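PDB 2X5Q: SSO1986 from Sulfolobus solfataricus, which serves as a Cmr7 subunit, probably as a dimer, of the CRISPR RNA-guided CMR ribonucleoprotein complex that defends the archaeon against mobile genetic elements. Local coordinates for residues P15-I20 and Y62-S67; V144-D149 and D181-F186. All coordinates share one frame; numbering follows the deposited sequence.

Contact 1 forms early in the chain: the loop 15-20, which leaves strand 11-15 of the large mixed sheet, is met again by residues 62-67, the short strand 62-65 and the turn that follows it, closing a loop rich in strands. Contact 2 closes a second loop, almost wholly helical, where residues 144-149 lead into helix 148-162 and residues 181-186 end helix 172-185. The two loops follow one another in series and neither nests nor crosses, yet they touch in space, with centres about 12 Å apart. N18 reaches from contact 1 to the backbone of S145 and D147, and I16 packs on F186, tying the sheet-side loop to the segments at the ends of the two helices.

Contact 1 of 2, residues P15-I20 and Y62-S67; sequences PITNSI and YAIDES
The polar part of this contact centres on E66, whose OE2 accepts a hydrogen bond from S19 OG at 2.7 Å. The hydroxyl reaches OE2 from the anti side, about 15° out of the carboxylate plane, and E66 CG lies 3.3 Å from the same S19 OG, so the hydroxyl sits alongside the end of the glutamate. With CG anti to the backbone N (chi1 -164°), the E66 chain runs out extended toward S19 and slides past T17 in the opposite direction. N18 CB packs on E66 OE2 at 3.3 Å. OE2 is held by S19 OG and OE1 by the hydroxyl of Y188 on strand 188-193, and these two separate partners should limit rotation of the carboxylate. A water adds a second bridge, donating to E66 O and accepting from T17 OG1.

Residues T17 to I20 form a type I beta turn. T17 OG1 accepts from S19 N at 3.0 Å, an ST turn with an N-H...O angle of 161°, so the same threonine oxygen both braces the turn and holds the water. N18, in the turn, accepts at OD1 from D147 N and donates from ND2 to S145 O, while its backbone N is hydrogen-bonded to Y188 OH.

The apolar part lies deeper, between the end of strand 11-15 and strand 62-65, which pairs with strand 70-73. I64 reaches across with CG1 anti to the backbone N and presents CD1 to two partners. P15 meets it at about a right angle, CB lying 3.6 Å from I64 CD1. T17 comes tip to tip, with its CG2 3.7 Å from I64 CD1 and 4.0 Å from I64 CG2. Y188 also packs against both T17 and I64.

Contact 2 of 2, residues V144-D149 and D181-F186; sequences VSLDRD and DVEEIF
L146 packs into the last turn of helix 172-185, its CD1 resting 3.6 Å from V182 CG1 and 4.0 Å from F186 CB. It lies beside F186 and points the same way, while its CG stands 3.5 Å from F186 O, the carbonyl of the residue at which the helical backbone ends. The F186 ring turns away from L146: I185 CG2 lies over the centre of one face and V182 CA is at the edge. E183 belongs to this closely packed side as well: its chain bends at chi2 (48°) and so turns the carboxylate back onto L146 O, which lies 2.7 Å from E183 OE2 and 2.9 Å from E183 OE1. Beside it a water accepts from L146 N and also lies within hydrogen-bonding reach of E183 O.

The solvent side, at R148, is looser. R148 crosses E183 at about a right angle, its CG 3.6 Å from E183 CD; R148 NE makes a long salt bridge to E183 OE2, at 4.0 Å, with the guanidinium and carboxylate planes 59° apart.

D147 is the N-cap of helix 148-162, its OD2 accepting from V150 N and, weakly, from D149 N. The contact joins the start of this helix to the end of helix 172-185, with I154 against L146, and V155 and L159 against V182; beyond them, F186 packs on L53 and I56 of strand 52-60, and V144 bonds through its backbone to Y188 of strand 188-193.

Contact 1 of 2, residues P15-I20 and Y62-S67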
# COMPACT_ATOMS: atom_id res chain seq x y z
N PRO A 15 -5.12 -6.94 -13.58
CA PRO A 15 -5.25 -8.02 -12.60
C PRO A 15 -5.65 -9.33 -13.26
O PRO A 15 -6.57 -9.35 -14.08
CB PRO A 15 -6.38 -7.54 -11.66
CG PRO A 15 -6.54 -6.10 -11.92
CD PRO A 15 -6.09 -5.86 -13.34
N ILE A 16 -4.97 -10.41 -12.90
CA ILE A 16 -5.35 -11.74 -13.40
C ILE A 16 -6.17 -12.45 -12.32
O ILE A 16 -5.62 -12.92 -11.30
CB ILE A 16 -4.10 -12.55 -13.79
CG1 ILE A 16 -3.27 -11.77 -14.82
CG2 ILE A 16 -4.48 -13.94 -14.34
CD1 ILE A 16 -3.97 -11.54 -16.14
N THR A 17 -7.49 -12.51 -12.52
CA THR A 17 -8.41 -13.18 -11.59
C THR A 17 -9.24 -14.20 -12.34
O THR A 17 -9.20 -14.24 -13.56
CB THR A 17 -9.41 -12.20 -10.96
OG1 THR A 17 -10.38 -11.83 -11.94
CG2 THR A 17 -8.73 -10.95 -10.43
N ASN A 18 -10.06 -14.96 -11.60
CA ASN A 18 -11.03 -15.88 -12.20
C ASN A 18 -12.17 -15.23 -12.98
O ASN A 18 -12.92 -15.95 -13.64
CB ASN A 18 -11.67 -16.79 -11.13
CG ASN A 18 -10.73 -17.87 -10.63
OD1 ASN A 18 -10.20 -18.66 -11.41
ND2 ASN A 18 -10.53 -17.92 -9.31
N SER A 19 -12.32 -13.90 -12.91
CA SER A 19 -13.47 -13.24 -13.52
C SER A 19 -13.19 -12.38 -14.76
O SER A 19 -14.12 -11.82 -15.36
CB SER A 19 -14.20 -12.40 -12.47
OG SER A 19 -14.70 -13.24 -11.46
N ILE A 20 -11.92 -12.27 -15.16
CA ILE A 20 -11.60 -11.44 -16.31
C ILE A 20 -12.03 -12.16 -17.58
O ILE A 20 -12.10 -13.39 -17.63
CB ILE A 20 -10.10 -11.04 -16.34
CG1 ILE A 20 -9.21 -12.22 -16.73
CG2 ILE A 20 -9.68 -10.45 -14.98
CD1 ILE A 20 -7.75 -11.85 -16.90
N TYR A 62 -3.03 -4.80 -1.09
CA TYR A 62 -4.23 -4.69 -1.94
C TYR A 62 -4.95 -6.03 -2.08
O TYR A 62 -4.33 -7.09 -2.09
CB TYR A 62 -3.86 -4.19 -3.34
CG TYR A 62 -3.61 -2.72 -3.38
CD1 TYR A 62 -4.67 -1.82 -3.59
CD2 TYR A 62 -2.33 -2.20 -3.16
CE1 TYR A 62 -4.46 -0.47 -3.60
CE2 TYR A 62 -2.10 -0.83 -3.17
CZ TYR A 62 -3.18 0.03 -3.39
OH TYR A 62 -2.98 1.39 -3.41
N ALA A 63 -6.27 -5.95 -2.17
CA ALA A 63 -7.12 -7.07 -2.58
C ALA A 63 -8.02 -6.57 -3.72
O ALA A 63 -8.05 -5.37 -4.00
CB ALA A 63 -7.93 -7.58 -1.42
N ILE A 64 -8.71 -7.48 -4.39
CA ILE A 64 -9.57 -7.10 -5.51
C ILE A 64 -11.02 -7.42 -5.15
O ILE A 64 -11.31 -8.43 -4.51
CB ILE A 64 -9.11 -7.75 -6.85
CG1 ILE A 64 -9.91 -7.19 -8.04
CG2 ILE A 64 -9.22 -9.26 -6.82
CD1 ILE A 64 -9.22 -7.44 -9.42
N ASP A 65 -11.91 -6.50 -5.48
CA ASP A 65 -13.34 -6.77 -5.41
C ASP A 65 -13.59 -7.49 -6.73
O ASP A 65 -13.69 -6.86 -7.79
CB ASP A 65 -14.14 -5.46 -5.32
CG ASP A 65 -15.64 -5.67 -5.42
OD1 ASP A 65 -16.09 -6.66 -6.04
OD2 ASP A 65 -16.38 -4.82 -4.88
N GLU A 66 -13.64 -8.82 -6.67
CA GLU A 66 -13.63 -9.60 -7.90
C GLU A 66 -14.78 -9.30 -8.86
O GLU A 66 -14.58 -9.31 -10.07
CB GLU A 66 -13.58 -11.11 -7.63
CG GLU A 66 -13.17 -11.83 -8.92
CD GLU A 66 -12.71 -13.26 -8.71
OE1 GLU A 66 -12.16 -13.56 -7.63
OE2 GLU A 66 -12.91 -14.07 -9.65
N SER A 67 -15.97 -9.06 -8.33
CA SER A 67 -17.12 -8.77 -9.17
C SER A 67 -17.00 -7.44 -9.91
O SER A 67 -17.40 -7.37 -11.07
CB SER A 67 -18.40 -8.80 -8.36
OG SER A 67 -18.25 -7.96 -7.24
O HOH W 1 -12.11 -9.56 -11.49

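Contact 2 of 2, residues V144-D149 and D181-F186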
# COMPACT_ATOMS: atom_id res chain seq x y z
N VAL A 144 -7.25 -16.69 -3.03
CA VAL A 144 -7.85 -17.36 -4.17
C VAL A 144 -6.76 -17.82 -5.13
O VAL A 144 -5.79 -17.10 -5.36
CB VAL A 144 -8.85 -16.44 -4.90
CG1 VAL A 144 -9.57 -17.22 -6.01
CG2 VAL A 144 -9.88 -15.86 -3.90
N SER A 145 -6.90 -19.03 -5.65
CA SER A 145 -6.04 -19.48 -6.75
C SER A 145 -6.89 -19.60 -8.01
O SER A 145 -8.12 -19.66 -7.94
CB SER A 145 -5.38 -20.81 -6.40
OG SER A 145 -6.34 -21.84 -6.36
N LEU A 146 -6.24 -19.61 -9.16
CA LEU A 146 -6.97 -19.73 -10.42
C LEU A 146 -7.53 -21.14 -10.58
O LEU A 146 -6.81 -22.13 -10.43
CB LEU A 146 -6.09 -19.40 -11.62
CG LEU A 146 -5.77 -17.94 -11.92
CD1 LEU A 146 -5.21 -17.82 -13.32
CD2 LEU A 146 -7.00 -17.03 -11.76
N ASP A 147 -8.83 -21.24 -10.89
CA ASP A 147 -9.40 -22.49 -11.35
C ASP A 147 -8.66 -22.90 -12.63
O ASP A 147 -8.27 -22.05 -13.44
CB ASP A 147 -10.91 -22.33 -11.58
CG ASP A 147 -11.53 -23.52 -12.28
OD1 ASP A 147 -12.23 -24.33 -11.63
OD2 ASP A 147 -11.33 -23.65 -13.50
N ARG A 148 -8.42 -24.20 -12.79
CA ARG A 148 -7.54 -24.66 -13.87
C ARG A 148 -8.17 -24.58 -15.25
O ARG A 148 -7.45 -24.39 -16.24
CB ARG A 148 -7.02 -26.07 -13.58
CG ARG A 148 -5.90 -26.06 -12.58
CD ARG A 148 -5.42 -27.45 -12.18
NE ARG A 148 -4.61 -27.36 -10.96
CZ ARG A 148 -3.80 -28.30 -10.49
NH1 ARG A 148 -3.65 -29.47 -11.12
NH2 ARG A 148 -3.12 -28.07 -9.36
N ASP A 149 -9.49 -24.72 -15.34
CA ASP A 149 -10.21 -24.46 -16.58
C ASP A 149 -10.13 -22.97 -16.92
O ASP A 149 -9.81 -22.62 -18.04
CB ASP A 149 -11.68 -24.87 -16.51
CG ASP A 149 -11.88 -26.36 -16.31
OD1 ASP A 149 -11.27 -27.17 -17.05
OD2 ASP A 149 -12.66 -26.73 -15.41
N ASP A 181 2.71 -21.72 -15.94
CA ASP A 181 3.05 -20.42 -15.34
C ASP A 181 1.82 -19.70 -14.79
O ASP A 181 1.79 -19.28 -13.62
CB ASP A 181 3.72 -19.51 -16.39
CG ASP A 181 5.19 -19.82 -16.59
OD1 ASP A 181 5.69 -20.80 -16.02
OD2 ASP A 181 5.85 -19.07 -17.35
N VAL A 182 0.79 -19.57 -15.63
CA VAL A 182 -0.43 -18.86 -15.24
C VAL A 182 -1.08 -19.51 -14.02
O VAL A 182 -1.46 -18.82 -13.08
CB VAL A 182 -1.42 -18.72 -16.42
CG1 VAL A 182 -2.78 -18.25 -15.95
CG2 VAL A 182 -0.85 -17.74 -17.46
N GLU A 183 -1.17 -20.83 -14.03
CA GLU A 183 -1.78 -21.54 -12.92
C GLU A 183 -0.94 -21.45 -11.63
O GLU A 183 -1.50 -21.29 -10.55
CB GLU A 183 -2.05 -23.00 -13.30
CG GLU A 183 -2.80 -23.80 -12.23
CD GLU A 183 -4.04 -23.09 -11.68
OE1 GLU A 183 -4.64 -22.24 -12.38
OE2 GLU A 183 -4.40 -23.40 -10.53
N GLU A 184 0.39 -21.51 -11.76
CA GLU A 184 1.32 -21.37 -10.63
C GLU A 184 1.27 -20.00 -9.98
O GLU A 184 1.23 -19.88 -8.76
CB GLU A 184 2.77 -21.60 -11.07
CG GLU A 184 3.19 -23.04 -11.25
CD GLU A 184 4.51 -23.20 -12.03
OE1 GLU A 184 5.12 -22.20 -12.48
OE2 GLU A 184 4.92 -24.37 -12.21
N ILE A 185 1.35 -18.97 -10.81
CA ILE A 185 1.62 -17.62 -10.34
C ILE A 185 0.43 -16.88 -9.77
O ILE A 185 0.54 -16.25 -8.73
CB ILE A 185 2.21 -16.75 -11.48
CG1 ILE A 185 3.58 -17.28 -11.90
CG2 ILE A 185 2.34 -15.29 -11.07
CD1 ILE A 185 3.96 -16.81 -13.28
N PHE A 186 -0.71 -16.92 -10.46
CA PHE A 186 -1.74 -15.90 -10.23
C PHE A 186 -2.75 -16.26 -9.14
O PHE A 186 -3.96 -16.29 -9.36
CB PHE A 186 -2.42 -15.54 -11.55
CG PHE A 186 -1.52 -14.77 -12.46
CD1 PHE A 186 -1.16 -13.47 -12.15
CD2 PHE A 186 -0.97 -15.36 -13.58
CE1 PHE A 186 -0.31 -12.76 -12.98
CE2 PHE A 186 -0.13 -14.65 -14.40
CZ PHE A 186 0.20 -13.35 -14.10
O HOH W 2 -3.52 -19.82 -9.16